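Local coordinates for protein C-glycoside 3-oxidase (Microbacterium trichothecenolyticum, PDB 7DVE) that oxidises the C3 hydroxyl of the sugar in C-glycosides such as isoorientin and mangiferin, using FAD and molecular oxygen and releasing hydrogen peroxide, at residues A[211-214]-A[215-219]; A[402-406]-A[407-411]; A[241-245]-A[246-250]; A[357-360]-A[361-364]. One frame throughout, in Å; residues are numbered along the deposited sequence.

Interaction 1 (A[211-214]-A[215-219]); sequences VWSG and SDVVL
Gly214 sits at the N-cap of helix 215-224, where the chain leaves strand 210-212, and Asp216 reaches back to it from inside the first turn. Gly214 N donates to Asp216 OD1 over 2.9 Å, on the syn lone pair, though the bond is bent (133° at the hydrogen). Asp216 can make this bond because its CG lies between its own backbone N and carbonyl carbon (chi1 53°), which folds the carboxylate back toward the strand. Its second oxygen, OD2, accepts a hydrogen bond from a water at 2.8 Å, and the same water donates to Trp212 O at 2.7 Å, bridging helix and strand end. Gly214 O opens the helical ladder: Val218 N meets it at 3.0 Å, nearly straight at 166°, and Val217 N adds a weak bond.

On another side of the turn, Val217 lays CG2 against Ser213 CB at 3.6 Å, while Ser213 OG is bonded to His203 on strand 196-204. Val218 CG2 comes within 3.3 Å of Gly214 O and packs onto helix 19-31. Ser215 OG bonds to Ser17 O, within the glycine-rich loop that is consistent with a Rossmann-type FAD site. The carboxylate thus pairs with an amide and a water in a buried setting, and as an acidic group in the first turn it would probably be stabilised by the helix dipole.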
loop_
_atom_site.group_PDB
_atom_site.type_symbol
_atom_site.label_atom_id
_atom_site.label_comp_id
_atom_site.label_asym_id
_atom_site.label_seq_id
_atom_site.Cartn_x
_atom_site.Cartn_y
_atom_site.Cartn_z
ATOM N N VAL A 211 -7.568 9.513 -13.128
ATOM C CA VAL A 211 -7.354 8.094 -12.830
ATOM C C VAL A 211 -6.217 7.931 -11.813
ATOM O O VAL A 211 -5.296 8.743 -11.751
ATOM C CB VAL A 211 -7.069 7.294 -14.126
ATOM C CG1 VAL A 211 -5.681 7.634 -14.676
ATOM C CG2 VAL A 211 -7.205 5.788 -13.854
ATOM N N TRP A 212 -6.289 6.862 -11.012
ATOM C CA TRP A 212 -5.290 6.601 -9.966
ATOM C C TRP A 212 -3.907 6.319 -10.560
ATOM O O TRP A 212 -3.768 5.714 -11.629
ATOM C CB TRP A 212 -5.715 5.406 -9.089
ATOM C CG TRP A 212 -7.094 5.538 -8.510
ATOM C CD1 TRP A 212 -8.159 4.708 -8.731
ATOM C CD2 TRP A 212 -7.573 6.570 -7.631
ATOM N NE1 TRP A 212 -9.273 5.166 -8.063
ATOM C CE2 TRP A 212 -8.938 6.300 -7.372
ATOM C CE3 TRP A 212 -6.984 7.699 -7.044
ATOM C CZ2 TRP A 212 -9.715 7.104 -6.536
ATOM C CZ3 TRP A 212 -7.760 8.500 -6.220
ATOM C CH2 TRP A 212 -9.115 8.200 -5.975
ATOM N N SER A 213 -2.881 6.741 -9.824
ATOM C CA SER A 213 -1.477 6.624 -10.207
ATOM C C SER A 213 -0.818 5.487 -9.434
ATOM O O SER A 213 -1.040 5.337 -8.233
ATOM C CB SER A 213 -0.732 7.932 -9.909
ATOM O OG SER A 213 -1.204 8.995 -10.717
ATOM N N GLY A 214 0.005 4.696 -10.118
ATOM C CA GLY A 214 0.639 3.550 -9.487
ATOM C C GLY A 214 2.091 3.337 -9.864
ATOM O O GLY A 214 2.840 4.302 -10.026
ATOM N N SER A 215 2.515 2.074 -9.993
ATOM C CA SER A 215 3.894 1.809 -10.398
ATOM C C SER A 215 4.205 2.343 -11.789
ATOM O O SER A 215 5.380 2.555 -12.096
ATOM C CB SER A 215 4.181 0.315 -10.347
ATOM O OG SER A 215 4.001 -0.145 -9.034
ATOM N N ASP A 216 3.193 2.544 -12.644
ATOM C CA ASP A 216 3.437 3.229 -13.906
ATOM C C ASP A 216 4.021 4.614 -13.664
ATOM O O ASP A 216 4.985 5.015 -14.325
ATOM C CB ASP A 216 2.144 3.340 -14.712
ATOM C CG ASP A 216 1.008 3.959 -13.906
ATOM O OD1 ASP A 216 0.966 3.716 -12.691
ATOM O OD2 ASP A 216 0.156 4.671 -14.472
ATOM N N VAL A 217 3.485 5.335 -12.675
ATOM C CA VAL A 217 3.940 6.697 -12.422
ATOM C C VAL A 217 5.242 6.701 -11.628
ATOM O O VAL A 217 6.134 7.521 -11.890
ATOM C CB VAL A 217 2.837 7.496 -11.708
ATOM C CG1 VAL A 217 3.314 8.927 -11.412
ATOM C CG2 VAL A 217 1.595 7.512 -12.568
ATOM N N VAL A 218 5.374 5.795 -10.660
ATOM C CA VAL A 218 6.607 5.710 -9.883
ATOM C C VAL A 218 7.776 5.308 -10.778
ATOM O O VAL A 218 8.856 5.903 -10.716
ATOM C CB VAL A 218 6.438 4.739 -8.699
ATOM C CG1 VAL A 218 7.690 4.763 -7.842
ATOM C CG2 VAL A 218 5.225 5.121 -7.869
ATOM N N LEU A 219 7.574 4.300 -11.634
ATOM C CA LEU A 219 8.612 3.884 -12.575
ATOM C C LEU A 219 8.930 5.005 -13.554
ATOM O O LEU A 219 10.108 5.281 -13.847
ATOM C CB LEU A 219 8.153 2.635 -13.333
ATOM C CG LEU A 219 8.192 1.272 -12.619
ATOM C CD1 LEU A 219 7.648 0.179 -13.528
ATOM C CD2 LEU A 219 9.593 0.920 -12.153
HETATM O O HOH W 1 -2.551 4.484 -13.757
#

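Interaction 2 (A[402-406]-A[407-411]); sequences YTLSD and RDHAT
Ser405 N donates a hydrogen bond to Asp408 OD2 over a short 2.6 Å, with 153° at the hydrogen. The oxygen is approached on its anti side, with the donor slightly out of the carboxylate plane. In return Ser405 OG faces the first helical amides: Asp408 N and Arg407 N each make a weak bond to it, both at 3.4 Å. OG stands between its own backbone N and carbonyl carbon (chi1 74°), which turns it over the open end of the helix, but its stronger partner is Asp376, which lies outside this stretch and also pairs with Arg407 NE. Lys375, another outside residue, forms a salt bridge with Asp408 OD2, so this oxygen carries both an amide and an ammonium group, which probably keeps the carboxylate ionised.

Further along, His409 N donates to Ser405 O at 3.1 Å, in the carbonyl plane, and Ala410 N donates to Asp406 O at 3.0 Å; these bonds set the first turns of helix 406-424. Beyond these polar contacts, Leu404 lies over the His409 imidazole in a CH-pi contact, its CB 4.2 Å from the ring centroid and 27° off the normal. The leucine and histidine side chains cross at about a right angle, and Leu404 CD1 is 3.9 Å from His409 NE2. Leu404 CB also touches Asp408 CB. The reciprocal pairing of Ser405 and Asp408, N-cap and third residue beyond it, is a capping box, here closing the start of helix 406-424 at the protein surface.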
loop_
_atom_site.group_PDB
_atom_site.type_symbol
_atom_site.label_atom_id
_atom_site.label_comp_id
_atom_site.label_asym_id
_atom_site.label_seq_id
_atom_site.Cartn_x
_atom_site.Cartn_y
_atom_site.Cartn_z
ATOM N N TYR A 402 -2.928 -13.144 15.510
ATOM C CA TYR A 402 -3.408 -11.777 15.627
ATOM C C TYR A 402 -4.485 -11.698 16.694
ATOM O O TYR A 402 -5.495 -12.407 16.624
ATOM C CB TYR A 402 -3.948 -11.290 14.303
ATOM C CG TYR A 402 -3.943 -9.794 14.145
ATOM C CD1 TYR A 402 -2.757 -9.101 13.885
ATOM C CD2 TYR A 402 -5.125 -9.067 14.247
ATOM C CE1 TYR A 402 -2.760 -7.729 13.729
ATOM C CE2 TYR A 402 -5.132 -7.701 14.105
ATOM C CZ TYR A 402 -3.954 -7.033 13.836
ATOM O OH TYR A 402 -3.977 -5.661 13.681
ATOM N N THR A 403 -4.275 -10.816 17.660
ATOM C CA THR A 403 -5.187 -10.634 18.772
ATOM C C THR A 403 -5.437 -9.142 18.961
ATOM O O THR A 403 -4.526 -8.321 18.830
ATOM C CB THR A 403 -4.635 -11.288 20.073
ATOM O OG1 THR A 403 -3.286 -10.836 20.353
ATOM C CG2 THR A 403 -4.638 -12.814 19.941
ATOM N N LEU A 404 -6.695 -8.805 19.219
ATOM C CA LEU A 404 -7.091 -7.476 19.652
ATOM C C LEU A 404 -6.935 -7.382 21.163
ATOM O O LEU A 404 -7.522 -8.179 21.902
ATOM C CB LEU A 404 -8.539 -7.206 19.245
ATOM C CG LEU A 404 -8.834 -7.130 17.737
ATOM C CD1 LEU A 404 -10.166 -6.445 17.445
ATOM C CD2 LEU A 404 -7.701 -6.455 16.994
ATOM N N SER A 405 -6.141 -6.420 21.626
ATOM C CA SER A 405 -6.083 -6.152 23.053
ATOM C C SER A 405 -7.280 -5.291 23.460
ATOM O O SER A 405 -8.033 -4.786 22.618
ATOM C CB SER A 405 -4.764 -5.467 23.421
ATOM O OG SER A 405 -4.759 -4.115 22.990
ATOM N N ASP A 406 -7.455 -5.134 24.777
ATOM C CA ASP A 406 -8.510 -4.273 25.302
ATOM C C ASP A 406 -8.345 -2.832 24.840
ATOM O O ASP A 406 -9.339 -2.117 24.637
ATOM C CB ASP A 406 -8.497 -4.336 26.814
ATOM C CG ASP A 406 -8.342 -5.752 27.318
ATOM O OD1 ASP A 406 -7.232 -6.317 27.108
ATOM O OD2 ASP A 406 -9.304 -6.299 27.900
ATOM N N ARG A 407 -7.100 -2.386 24.652
ATOM C CA ARG A 407 -6.884 -1.050 24.118
ATOM C C ARG A 407 -7.379 -0.966 22.682
ATOM O O ARG A 407 -7.942 0.059 22.273
ATOM C CB ARG A 407 -5.399 -0.664 24.245
ATOM C CG ARG A 407 -4.882 -0.681 25.703
ATOM C CD ARG A 407 -3.566 0.121 25.943
ATOM N NE ARG A 407 -2.430 -0.395 25.180
ATOM C CZ ARG A 407 -1.192 0.091 25.214
ATOM N NH1 ARG A 407 -0.858 1.102 26.013
ATOM N NH2 ARG A 407 -0.261 -0.450 24.425
ATOM N N ASP A 408 -7.185 -2.035 21.901
ATOM C CA ASP A 408 -7.735 -2.067 20.545
ATOM C C ASP A 408 -9.247 -1.877 20.571
ATOM O O ASP A 408 -9.791 -1.068 19.818
ATOM C CB ASP A 408 -7.383 -3.386 19.851
ATOM C CG ASP A 408 -5.892 -3.534 19.594
ATOM O OD1 ASP A 408 -5.293 -2.575 19.077
ATOM O OD2 ASP A 408 -5.325 -4.609 19.903
ATOM N N HIS A 409 -9.939 -2.598 21.465
ATOM C CA HIS A 409 -11.400 -2.536 21.505
ATOM C C HIS A 409 -11.886 -1.161 21.942
ATOM O O HIS A 409 -12.871 -0.637 21.401
ATOM C CB HIS A 409 -11.943 -3.606 22.450
ATOM C CG HIS A 409 -11.986 -4.979 21.855
ATOM N ND1 HIS A 409 -11.326 -6.054 22.417
ATOM C CD2 HIS A 409 -12.644 -5.465 20.776
ATOM C CE1 HIS A 409 -11.555 -7.136 21.695
ATOM N NE2 HIS A 409 -12.358 -6.807 20.698
ATOM N N ALA A 410 -11.216 -0.581 22.940
ATOM C CA ALA A 410 -11.533 0.773 23.385
ATOM C C ALA A 410 -11.373 1.788 22.252
ATOM O O ALA A 410 -12.247 2.645 22.037
ATOM C CB ALA A 410 -10.642 1.135 24.588
ATOM N N THR A 411 -10.267 1.716 21.503
ATOM C CA THR A 411 -10.091 2.704 20.428
ATOM C C THR A 411 -11.067 2.467 19.276
ATOM O O THR A 411 -11.498 3.430 18.625
ATOM C CB THR A 411 -8.646 2.727 19.906
ATOM O OG1 THR A 411 -8.469 3.889 19.096
ATOM C CG2 THR A 411 -8.343 1.535 19.025
#

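Interaction 3 (A[241-245]-A[246-250]); sequences LVEDG and RAAGV
Leu241 O is gripped by two successive amides of the facing strand, Ala248 N and Gly249 N. Gly249 N lies 3.0 Å from Leu241 O; the bond from Ala248 N to Leu241 O reads 2.5 Å, shorter than usual, and its exact length is doubtful. Two residues facing one make a classic beta bulge, which shifts the register by one. Leu241 N answers with a bond to Gly249 O at 2.8 Å, the donor standing 60° out of the carbonyl plane. Nearer the tip, Arg246 N meets Glu243 O at 3.0 Å, closing a type I' turn through Asp244 and Gly245. Glu243 N to Arg246 O, at 2.9 Å, is the second bond of that pair.

Side chains fill in around this ladder. Ala248 CB rests 3.6 Å from Glu243 CB, and Leu241 CB lies 4.3 Å from Ala248 CB. Across the hairpin, Val242 CG2 touches Arg246 O at 3.3 Å.

Strand 260-264 pairs with the other edge of strand 246-254, through Val250 and Val263, and Val250 lies close to Val237, an FAD-binding residue. One carbonyl taking two successive amides fixes the one-residue register shift, and Gly249 there has backbone angles that only glycine tolerates easily.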
loop_
_atom_site.group_PDB
_atom_site.type_symbol
_atom_site.label_atom_id
_atom_site.label_comp_id
_atom_site.label_asym_id
_atom_site.label_seq_id
_atom_site.Cartn_x
_atom_site.Cartn_y
_atom_site.Cartn_z
ATOM N N LEU A 241 19.788 -15.507 -2.614
ATOM C CA LEU A 241 21.089 -16.154 -2.519
ATOM C C LEU A 241 21.996 -15.329 -1.622
ATOM O O LEU A 241 22.276 -14.159 -1.917
ATOM C CB LEU A 241 21.714 -16.311 -3.903
ATOM C CG LEU A 241 21.034 -17.293 -4.859
ATOM C CD1 LEU A 241 21.559 -17.123 -6.278
ATOM C CD2 LEU A 241 21.234 -18.723 -4.375
ATOM N N VAL A 242 22.443 -15.937 -0.529
ATOM C CA VAL A 242 23.408 -15.343 0.386
ATOM C C VAL A 242 24.735 -16.081 0.239
ATOM O O VAL A 242 24.762 -17.308 0.087
ATOM C CB VAL A 242 22.883 -15.386 1.835
ATOM C CG1 VAL A 242 22.294 -16.754 2.132
ATOM C CG2 VAL A 242 24.005 -15.065 2.830
ATOM N N GLU A 243 25.834 -15.328 0.263
ATOM C CA GLU A 243 27.163 -15.885 0.044
ATOM C C GLU A 243 28.200 -15.008 0.731
ATOM O O GLU A 243 28.159 -13.782 0.604
ATOM C CB GLU A 243 27.443 -16.013 -1.459
ATOM C CG GLU A 243 28.887 -15.771 -1.880
ATOM C CD GLU A 243 28.990 -15.371 -3.351
ATOM O OE1 GLU A 243 28.864 -16.266 -4.218
ATOM O OE2 GLU A 243 29.150 -14.155 -3.637
ATOM N N ASP A 244 29.114 -15.637 1.469
ATOM C CA ASP A 244 30.169 -14.931 2.205
ATOM C C ASP A 244 29.599 -13.773 3.025
ATOM O O ASP A 244 30.118 -12.653 3.014
ATOM C CB ASP A 244 31.277 -14.447 1.261
ATOM C CG ASP A 244 32.081 -15.593 0.654
ATOM O OD1 ASP A 244 32.586 -16.449 1.417
ATOM O OD2 ASP A 244 32.215 -15.633 -0.588
ATOM N N GLY A 245 28.506 -14.056 3.736
ATOM C CA GLY A 245 27.898 -13.094 4.635
ATOM C C GLY A 245 26.916 -12.146 3.975
ATOM O O GLY A 245 25.954 -11.699 4.609
ATOM N N ARG A 246 27.134 -11.840 2.702
ATOM C CA ARG A 246 26.386 -10.796 2.016
ATOM C C ARG A 246 25.214 -11.365 1.220
ATOM O O ARG A 246 25.136 -12.565 0.946
ATOM C CB ARG A 246 27.310 -10.008 1.080
ATOM C CG ARG A 246 28.113 -8.906 1.771
ATOM C CD ARG A 246 28.865 -8.058 0.759
ATOM N NE ARG A 246 27.961 -7.096 0.127
ATOM C CZ ARG A 246 27.430 -6.036 0.724
ATOM N NH1 ARG A 246 27.714 -5.731 1.978
ATOM N NH2 ARG A 246 26.597 -5.256 0.039
ATOM N N ALA A 247 24.289 -10.477 0.854
ATOM C CA ALA A 247 23.354 -10.804 -0.210
ATOM C C ALA A 247 24.133 -11.083 -1.488
ATOM O O ALA A 247 25.108 -10.394 -1.803
ATOM C CB ALA A 247 22.360 -9.662 -0.430
ATOM N N ALA A 248 23.724 -12.115 -2.216
ATOM C CA ALA A 248 24.466 -12.522 -3.403
ATOM C C ALA A 248 23.627 -12.630 -4.660
ATOM O O ALA A 248 24.197 -12.583 -5.756
ATOM C CB ALA A 248 25.169 -13.865 -3.168
ATOM N N GLY A 249 22.312 -12.774 -4.558
ATOM C CA GLY A 249 21.503 -12.813 -5.760
ATOM C C GLY A 249 20.104 -13.278 -5.427
ATOM O O GLY A 249 19.677 -13.209 -4.277
ATOM N N VAL A 250 19.415 -13.778 -6.447
ATOM C CA VAL A 250 18.076 -14.331 -6.287
ATOM C C VAL A 250 17.952 -15.561 -7.169
ATOM O O VAL A 250 18.662 -15.708 -8.166
ATOM C CB VAL A 250 16.968 -13.306 -6.622
ATOM C CG1 VAL A 250 16.881 -12.253 -5.537
ATOM C CG2 VAL A 250 17.201 -12.664 -7.998
#

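Interaction 4 (A[357-360]-A[361-364]); sequences DDDP and AAPG
Asp358 and Gly364 close the tight side of this loop. Gly364 N points nearly straight (168°) at Asp358 OD2, 2.8 Å away, meeting the syn lone pair of OD2. With CG anti to the backbone N (chi1 -152°), the Asp358 carboxylate swings across the mouth of the loop, and OD2 also comes within 3.3 Å of Pro363 CA. The other oxygen, OD1, takes a weak bond from the next amide, Asp359 N. Pro363 brings CD to 3.6 Å from Pro360 O and rests on Tyr327, while Asp358 leans on Leu348. Between these ends a type I turn runs from Asp359 to Ala362, closed by Ala362 N on Asp359 O at 2.9 Å.

The outer side is looser and more open to solvent. Asp359 OD1 accepts from Ala361 N at 2.9 Å, the spacing of an Asx turn, but the amide sits 64° out of the carboxylate plane. Both oxygens of that carboxylate lie beside Ala361 CB, the nearer, OD1, at 3.2 Å. Pro360 and Ala361 are exposed at the bend. The whole loop connects strand 341-347 to strand 366-373, antiparallel neighbours in the large sheet.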
loop_
_atom_site.group_PDB
_atom_site.type_symbol
_atom_site.label_atom_id
_atom_site.label_comp_id
_atom_site.label_asym_id
_atom_site.label_seq_id
_atom_site.Cartn_x
_atom_site.Cartn_y
_atom_site.Cartn_z
ATOM N N ASP A 357 -24.777 1.926 -3.089
ATOM C CA ASP A 357 -24.925 2.324 -4.477
ATOM C C ASP A 357 -25.303 3.790 -4.503
ATOM O O ASP A 357 -26.058 4.255 -3.639
ATOM C CB ASP A 357 -26.001 1.509 -5.207
ATOM C CG ASP A 357 -25.660 0.040 -5.291
ATOM O OD1 ASP A 357 -24.535 -0.284 -5.735
ATOM O OD2 ASP A 357 -26.528 -0.799 -4.960
ATOM N N ASP A 358 -24.774 4.509 -5.489
ATOM C CA ASP A 358 -25.184 5.891 -5.682
ATOM C C ASP A 358 -26.641 5.920 -6.105
ATOM O O ASP A 358 -27.156 4.971 -6.704
ATOM C CB ASP A 358 -24.314 6.584 -6.736
ATOM C CG ASP A 358 -24.203 8.111 -6.529
ATOM O OD1 ASP A 358 -24.653 8.627 -5.474
ATOM O OD2 ASP A 358 -23.647 8.796 -7.440
ATOM N N ASP A 359 -27.307 7.007 -5.761
ATOM C CA ASP A 359 -28.670 7.251 -6.191
ATOM C C ASP A 359 -28.646 7.737 -7.643
ATOM O O ASP A 359 -28.138 8.831 -7.924
ATOM C CB ASP A 359 -29.331 8.274 -5.264
ATOM C CG ASP A 359 -30.734 8.643 -5.710
ATOM O OD1 ASP A 359 -31.263 7.949 -6.601
ATOM O OD2 ASP A 359 -31.308 9.635 -5.186
ATOM N N PRO A 360 -29.193 6.970 -8.589
ATOM C CA PRO A 360 -29.222 7.453 -9.981
ATOM C C PRO A 360 -30.032 8.723 -10.146
ATOM O O PRO A 360 -29.763 9.506 -11.060
ATOM C CB PRO A 360 -29.847 6.281 -10.763
ATOM C CG PRO A 360 -30.077 5.165 -9.761
ATOM C CD PRO A 360 -30.050 5.786 -8.393
ATOM N N ALA A 361 -31.011 8.956 -9.276
ATOM C CA ALA A 361 -31.757 10.209 -9.288
ATOM C C ALA A 361 -30.890 11.419 -8.946
ATOM O O ALA A 361 -31.243 12.544 -9.313
ATOM C CB ALA A 361 -32.920 10.133 -8.295
ATOM N N ALA A 362 -29.785 11.226 -8.227
ATOM C CA ALA A 362 -29.005 12.340 -7.680
ATOM C C ALA A 362 -27.554 11.916 -7.571
ATOM O O ALA A 362 -27.029 11.720 -6.473
ATOM C CB ALA A 362 -29.556 12.764 -6.319
ATOM N N PRO A 363 -26.869 11.738 -8.698
ATOM C CA PRO A 363 -25.493 11.239 -8.641
ATOM C C PRO A 363 -24.611 12.153 -7.805
ATOM O O PRO A 363 -24.746 13.378 -7.839
ATOM C CB PRO A 363 -25.053 11.210 -10.111
ATOM C CG PRO A 363 -26.022 12.051 -10.827
ATOM C CD PRO A 363 -27.306 12.000 -10.079
ATOM N N GLY A 364 -23.734 11.533 -7.017
ATOM C CA GLY A 364 -22.835 12.241 -6.142
ATOM C C GLY A 364 -23.359 12.511 -4.746
ATOM O O GLY A 364 -22.590 12.974 -3.903
#

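Along the chain the order is interaction 1, interaction 3, interaction 4, interaction 2, each complete before the next begins. Interaction 1 is the inner one, its centre about 12 Å from that of the chain, near the FAD; the others lie about 23 to 29 Å out. Interactions 3 and 4 are the farthest apart, with centres about 56 Å from each other on opposite sides of the chain's centre. Strand 210-212 of interaction 1 and the two strands flanking interaction 4 belong to one antiparallel sheet, whereas interaction 3 forms part of the three-stranded sheet. Interactions 1 and 2 are helix starts, 3 and 4 chain reversals; only 1 and 3 come near the FAD site, and no two are in contact.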